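Local atomic coordinates of DNA mismatch repair protein MUTS (Thermus aquaticus, PDB entry 1EWQ), a protein that binds mismatched DNA, probably carrying out the recognition step of mismatch repair, and has a weak ATPase activity. Residues Gly3-Glu8 against Phe66-Ala71; Asp307-Phe312 against Ala531-Val536. All blocks are in the same frame, centred on the assembly; numbering follows the deposited sequence.

Contact 1: residues Gly3-Glu8 against Phe66-Ala71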
loop_
_atom_site.group_PDB
_atom_site.type_symbol
_atom_site.label_atom_id
_atom_site.label_comp_id
_atom_site.label_asym_id
_atom_site.label_seq_id
_atom_site.Cartn_x
_atom_site.Cartn_y
_atom_site.Cartn_z
ATOM N N GLY C 3 -26.369 -23.640 0.748
ATOM C CA GLY C 3 -27.727 -23.203 1.004
ATOM C C GLY C 3 -27.901 -23.166 2.504
ATOM O O GLY C 3 -29.017 -23.214 3.026
HETATM N N MSE C 4 -26.770 -23.085 3.196
HETATM C CA MSE C 4 -26.752 -23.042 4.648
HETATM C C MSE C 4 -25.863 -21.914 5.158
HETATM O O MSE C 4 -24.746 -21.714 4.681
HETATM C CB MSE C 4 -26.277 -24.387 5.195
HETATM C CG MSE C 4 -24.953 -24.860 4.624
HETATM SE SE MSE C 4 -24.651 -26.736 5.006
HETATM C CE MSE C 4 -24.105 -26.576 6.855
ATOM N N LEU C 5 -26.385 -21.184 6.138
ATOM C CA LEU C 5 -25.692 -20.052 6.735
ATOM C C LEU C 5 -24.911 -20.462 7.978
ATOM O O LEU C 5 -25.381 -21.272 8.773
ATOM C CB LEU C 5 -26.713 -18.974 7.105
ATOM C CG LEU C 5 -26.214 -17.662 7.707
ATOM C CD1 LEU C 5 -25.370 -16.919 6.684
ATOM C CD2 LEU C 5 -27.409 -16.817 8.130
ATOM N N LYS C 6 -23.715 -19.899 8.136
ATOM C CA LYS C 6 -22.882 -20.193 9.295
ATOM C C LYS C 6 -23.512 -19.578 10.533
ATOM O O LYS C 6 -24.120 -18.511 10.466
ATOM C CB LYS C 6 -21.476 -19.619 9.114
ATOM C CG LYS C 6 -20.618 -19.714 10.369
ATOM C CD LYS C 6 -19.271 -19.053 10.176
ATOM C CE LYS C 6 -18.449 -19.090 11.453
ATOM N NZ LYS C 6 -17.120 -18.446 11.271
ATOM N N GLY C 7 -23.358 -20.253 11.664
ATOM C CA GLY C 7 -23.924 -19.749 12.900
ATOM C C GLY C 7 -24.283 -20.882 13.836
ATOM O O GLY C 7 -24.673 -21.961 13.393
ATOM N N GLU C 8 -24.156 -20.641 15.134
ATOM C CA GLU C 8 -24.462 -21.661 16.123
ATOM C C GLU C 8 -25.941 -21.696 16.475
ATOM O O GLU C 8 -26.634 -20.680 16.405
ATOM C CB GLU C 8 -23.622 -21.428 17.373
ATOM C CG GLU C 8 -22.132 -21.535 17.110
ATOM C CD GLU C 8 -21.303 -21.267 18.344
ATOM O OE1 GLU C 8 -21.513 -21.968 19.358
ATOM O OE2 GLU C 8 -20.446 -20.355 18.301
ATOM N N PHE C 66 -31.860 -20.445 15.609
ATOM C CA PHE C 66 -30.461 -20.210 15.944
ATOM C C PHE C 66 -30.056 -18.755 15.746
ATOM O O PHE C 66 -30.866 -17.924 15.330
ATOM C CB PHE C 66 -29.535 -21.124 15.119
ATOM C CG PHE C 66 -29.275 -20.651 13.702
ATOM C CD1 PHE C 66 -28.117 -21.053 13.038
ATOM C CD2 PHE C 66 -30.166 -19.811 13.038
ATOM C CE1 PHE C 66 -27.845 -20.625 11.739
ATOM C CE2 PHE C 66 -29.901 -19.376 11.736
ATOM C CZ PHE C 66 -28.737 -19.785 11.088
ATOM N N THR C 67 -28.799 -18.456 16.055
ATOM C CA THR C 67 -28.269 -17.110 15.893
ATOM C C THR C 67 -27.125 -17.178 14.892
ATOM O O THR C 67 -26.377 -18.158 14.858
ATOM C CB THR C 67 -27.728 -16.537 17.219
ATOM O OG1 THR C 67 -27.331 -15.174 17.022
ATOM C CG2 THR C 67 -26.524 -17.334 17.698
ATOM N N THR C 68 -26.995 -16.137 14.078
ATOM C CA THR C 68 -25.945 -16.088 13.073
ATOM C C THR C 68 -25.227 -14.749 13.098
ATOM O O THR C 68 -25.790 -13.736 13.523
ATOM C CB THR C 68 -26.520 -16.301 11.652
ATOM O OG1 THR C 68 -25.451 -16.325 10.702
ATOM C CG2 THR C 68 -27.491 -15.176 11.286
ATOM N N PRO C 69 -23.962 -14.729 12.659
ATOM C CA PRO C 69 -23.204 -13.477 12.643
ATOM C C PRO C 69 -23.869 -12.460 11.703
ATOM O O PRO C 69 -24.470 -12.839 10.694
ATOM C CB PRO C 69 -21.831 -13.921 12.149
ATOM C CG PRO C 69 -21.719 -15.310 12.701
ATOM C CD PRO C 69 -23.080 -15.882 12.407
HETATM N N MSE C 70 -23.761 -11.176 12.037
HETATM C CA MSE C 70 -24.359 -10.123 11.224
HETATM C C MSE C 70 -23.507 -8.863 11.161
HETATM O O MSE C 70 -22.996 -8.398 12.171
HETATM C CB MSE C 70 -25.744 -9.750 11.766
HETATM C CG MSE C 70 -26.406 -8.606 11.001
HETATM SE SE MSE C 70 -28.128 -8.090 11.695
HETATM C CE MSE C 70 -27.545 -6.688 12.879
ATOM N N ALA C 71 -23.357 -8.323 9.959
ATOM C CA ALA C 71 -22.603 -7.091 9.740
ATOM C C ALA C 71 -23.386 -6.286 8.707
ATOM O O ALA C 71 -23.985 -6.858 7.802
ATOM C CB ALA C 71 -21.217 -7.404 9.230
#

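Contact 2: residues Asp307-Phe312 against Ala531-Val536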
loop_
_atom_site.group_PDB
_atom_site.type_symbol
_atom_site.label_atom_id
_atom_site.label_comp_id
_atom_site.label_asym_id
_atom_site.label_seq_id
_atom_site.Cartn_x
_atom_site.Cartn_y
_atom_site.Cartn_z
ATOM N N ASP C 307 -2.948 21.976 -37.231
ATOM C CA ASP C 307 -3.534 23.258 -37.608
ATOM C C ASP C 307 -4.414 23.760 -36.478
ATOM O O ASP C 307 -4.303 24.915 -36.084
ATOM C CB ASP C 307 -4.345 23.158 -38.902
ATOM C CG ASP C 307 -3.463 22.994 -40.117
ATOM O OD1 ASP C 307 -2.331 23.524 -40.092
ATOM O OD2 ASP C 307 -3.884 22.344 -41.099
ATOM N N ARG C 308 -5.266 22.893 -35.934
ATOM C CA ARG C 308 -6.130 23.302 -34.838
ATOM C C ARG C 308 -5.336 23.711 -33.591
ATOM O O ARG C 308 -5.708 24.656 -32.888
ATOM C CB ARG C 308 -7.121 22.188 -34.501
ATOM C CG ARG C 308 -8.172 21.976 -35.584
ATOM C CD ARG C 308 -9.405 21.260 -35.042
ATOM N NE ARG C 308 -10.575 22.137 -35.040
ATOM C CZ ARG C 308 -10.653 23.276 -34.352
ATOM N NH1 ARG C 308 -9.633 23.666 -33.597
ATOM N NH2 ARG C 308 -11.731 24.055 -34.454
ATOM N N VAL C 309 -4.248 23.001 -33.313
ATOM C CA VAL C 309 -3.412 23.318 -32.156
ATOM C C VAL C 309 -2.806 24.705 -32.373
ATOM O O VAL C 309 -2.930 25.599 -31.535
ATOM C CB VAL C 309 -2.248 22.310 -32.003
ATOM C CG1 VAL C 309 -1.347 22.713 -30.841
ATOM C CG2 VAL C 309 -2.800 20.907 -31.805
ATOM N N GLU C 310 -2.154 24.867 -33.519
ATOM C CA GLU C 310 -1.517 26.129 -33.869
ATOM C C GLU C 310 -2.505 27.275 -33.766
ATOM O O GLU C 310 -2.154 28.370 -33.338
ATOM C CB GLU C 310 -0.963 26.058 -35.290
ATOM C CG GLU C 310 -0.198 27.296 -35.715
ATOM C CD GLU C 310 0.665 27.043 -36.940
ATOM O OE1 GLU C 310 0.114 26.846 -38.036
ATOM O OE2 GLU C 310 1.904 27.026 -36.798
ATOM N N GLY C 311 -3.744 27.005 -34.161
ATOM C CA GLY C 311 -4.781 28.016 -34.106
ATOM C C GLY C 311 -5.035 28.490 -32.689
ATOM O O GLY C 311 -5.262 29.679 -32.464
ATOM N N PHE C 312 -5.009 27.574 -31.728
ATOM C CA PHE C 312 -5.232 27.963 -30.339
ATOM C C PHE C 312 -3.958 28.549 -29.739
ATOM O O PHE C 312 -4.008 29.242 -28.730
ATOM C CB PHE C 312 -5.704 26.774 -29.500
ATOM C CG PHE C 312 -7.187 26.530 -29.566
ATOM C CD1 PHE C 312 -7.688 25.321 -30.037
ATOM C CD2 PHE C 312 -8.082 27.499 -29.135
ATOM C CE1 PHE C 312 -9.058 25.079 -30.074
ATOM C CE2 PHE C 312 -9.461 27.268 -29.168
ATOM C CZ PHE C 312 -9.950 26.053 -29.638
ATOM N N ALA C 531 -7.003 22.809 -27.499
ATOM C CA ALA C 531 -6.697 23.966 -26.663
ATOM C C ALA C 531 -5.675 23.579 -25.593
ATOM O O ALA C 531 -4.782 24.362 -25.248
ATOM C CB ALA C 531 -7.978 24.503 -26.013
ATOM N N ALA C 532 -5.797 22.355 -25.082
ATOM C CA ALA C 532 -4.883 21.849 -24.061
ATOM C C ALA C 532 -3.458 21.666 -24.590
ATOM O O ALA C 532 -2.487 22.000 -23.911
ATOM C CB ALA C 532 -5.401 20.531 -23.504
ATOM N N LEU C 533 -3.336 21.119 -25.794
ATOM C CA LEU C 533 -2.018 20.909 -26.381
ATOM C C LEU C 533 -1.403 22.264 -26.708
ATOM O O LEU C 533 -0.178 22.419 -26.661
ATOM C CB LEU C 533 -2.118 20.051 -27.649
ATOM C CG LEU C 533 -2.543 18.589 -27.427
ATOM C CD1 LEU C 533 -2.712 17.870 -28.754
ATOM C CD2 LEU C 533 -1.493 17.885 -26.588
ATOM N N ALA C 534 -2.250 23.244 -27.037
ATOM C CA ALA C 534 -1.757 24.582 -27.346
ATOM C C ALA C 534 -1.263 25.209 -26.053
ATOM O O ALA C 534 -0.237 25.884 -26.039
ATOM C CB ALA C 534 -2.867 25.451 -27.962
ATOM N N GLU C 535 -2.003 24.970 -24.975
ATOM C CA GLU C 535 -1.664 25.488 -23.656
ATOM C C GLU C 535 -0.272 25.008 -23.242
ATOM O O GLU C 535 0.563 25.799 -22.799
ATOM C CB GLU C 535 -2.684 25.001 -22.632
ATOM C CG GLU C 535 -2.745 25.816 -21.356
ATOM C CD GLU C 535 -3.369 27.190 -21.574
ATOM O OE1 GLU C 535 -3.976 27.403 -22.639
ATOM O OE2 GLU C 535 -3.262 28.052 -20.683
ATOM N N VAL C 536 -0.040 23.704 -23.375
ATOM C CA VAL C 536 1.238 23.102 -23.025
ATOM C C VAL C 536 2.339 23.669 -23.916
ATOM O O VAL C 536 3.431 23.980 -23.451
ATOM C CB VAL C 536 1.198 21.557 -23.212
ATOM C CG1 VAL C 536 2.618 20.988 -23.218
ATOM C CG2 VAL C 536 0.396 20.922 -22.103
#

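Contact 1: residues Gly3-Glu8 against Phe66-Ala71
Thr68 and Lys6 make the shorter of the two hydrogen bonds that tie the N-terminal arm to the strand: the hydroxyl OG1 of Thr68 gives its proton to O of Lys6 over 2.6 Å, nearly in line with the carbonyl bond (C=O...donor angle 171°). With OG1 lying opposite the backbone N about the first torsion (chi1 -177°), the hydroxyl faces the arm. OG1 of Thr68 also receives a weak hydrogen bond from the backbone N of Gly44, so it serves as donor and acceptor at once. The second link is between backbones, N of Thr67 to O of Glu8 at 3.1 Å. O of Glu8 and O of Thr67, two acceptors, nevertheless sit only 3.0 Å apart, a polar approach that brings no bond. The side-chain hydroxyl of Thr67 is satisfied by Thr62, and NZ of Lys6 forms a salt bridge with Glu48.

Between the two bonds the chains run close. CA of Gly7 comes within 4.2 Å of CA of Thr68, and a beta carbon on this glycine would run into O of Thr67. The apolar contact is made by CD2 of Leu5, 3.6 Å from CG2 of Thr68, the two side chains crossing at about a right angle. CD of Pro69 rests against the carbonyl O of Lys6 at 3.4 Å. The Phe66 ring turns its edge to the arm, with O of Leu5 in its plane 3.9 Å from CE1. Leu5 continues onto Leu17 and Tyr20 of helix 15-26. This is an irregular N-terminal arm laid across the start of strand 67-74, in the mixed sheet of MutS domain I.

Contact 2: residues Asp307-Phe312 against Ala531-Val536
Phe312 presents one face of its ring to Ala531, whose CB stands 4.0 Å above the ring centroid and only 7° from the normal, a CH-pi contact. The first torsion (chi1 -85°) carries CG away from the carbonyl carbon and lays the ring alongside the start of 531-536, with CD1 3.6 Å from the backbone N of Ala531. CB of Phe312 meets CB of Ala534 at 3.5 Å, so two alanines one turn apart on the same helix approach the aromatic residue from one side, Ala531 at the ring and Ala534 at the stem. The methyl of Ala534 also lies 3.6 Å from O of Val309. Val309 itself uses one branch: CG1 packs against CB of Leu533 at 4.2 Å and over the backbone of Ala534. A leucine in place of Phe312 would probably leave the Ala531 methyl without its aromatic face and open a gap beside that turn. Tyr530 touches both Val309 and Phe312, and Leu318 also packs on Phe312. With small alanines at the interface, the axes of 307-312 and 531-536 approach to 7.9 Å and cross at -59°: close, buried packing of helices 299-314 and 514-540 in the helical domain III of MutS.

In the fold
The two contacts are separate, their centres 62 Å apart and their nearest atoms about 46 Å apart, on opposite sides of the chain's centre; contact 1 closes before contact 2 opens along the chain. Contact 1 lies close to the DNA: its nearest atom is about 4 Å from the bound heteroduplex, and Met70, on its strand, packs against a sugar. Contact 2 lies about 39 Å from the DNA at its nearest atom, in the helical domain, where Val309 also touches Phe608. Both lie away from the predicted ATP-binding loop at Gly583-Ser590, and one joins a surface arm to a sheet, the other two buried helices.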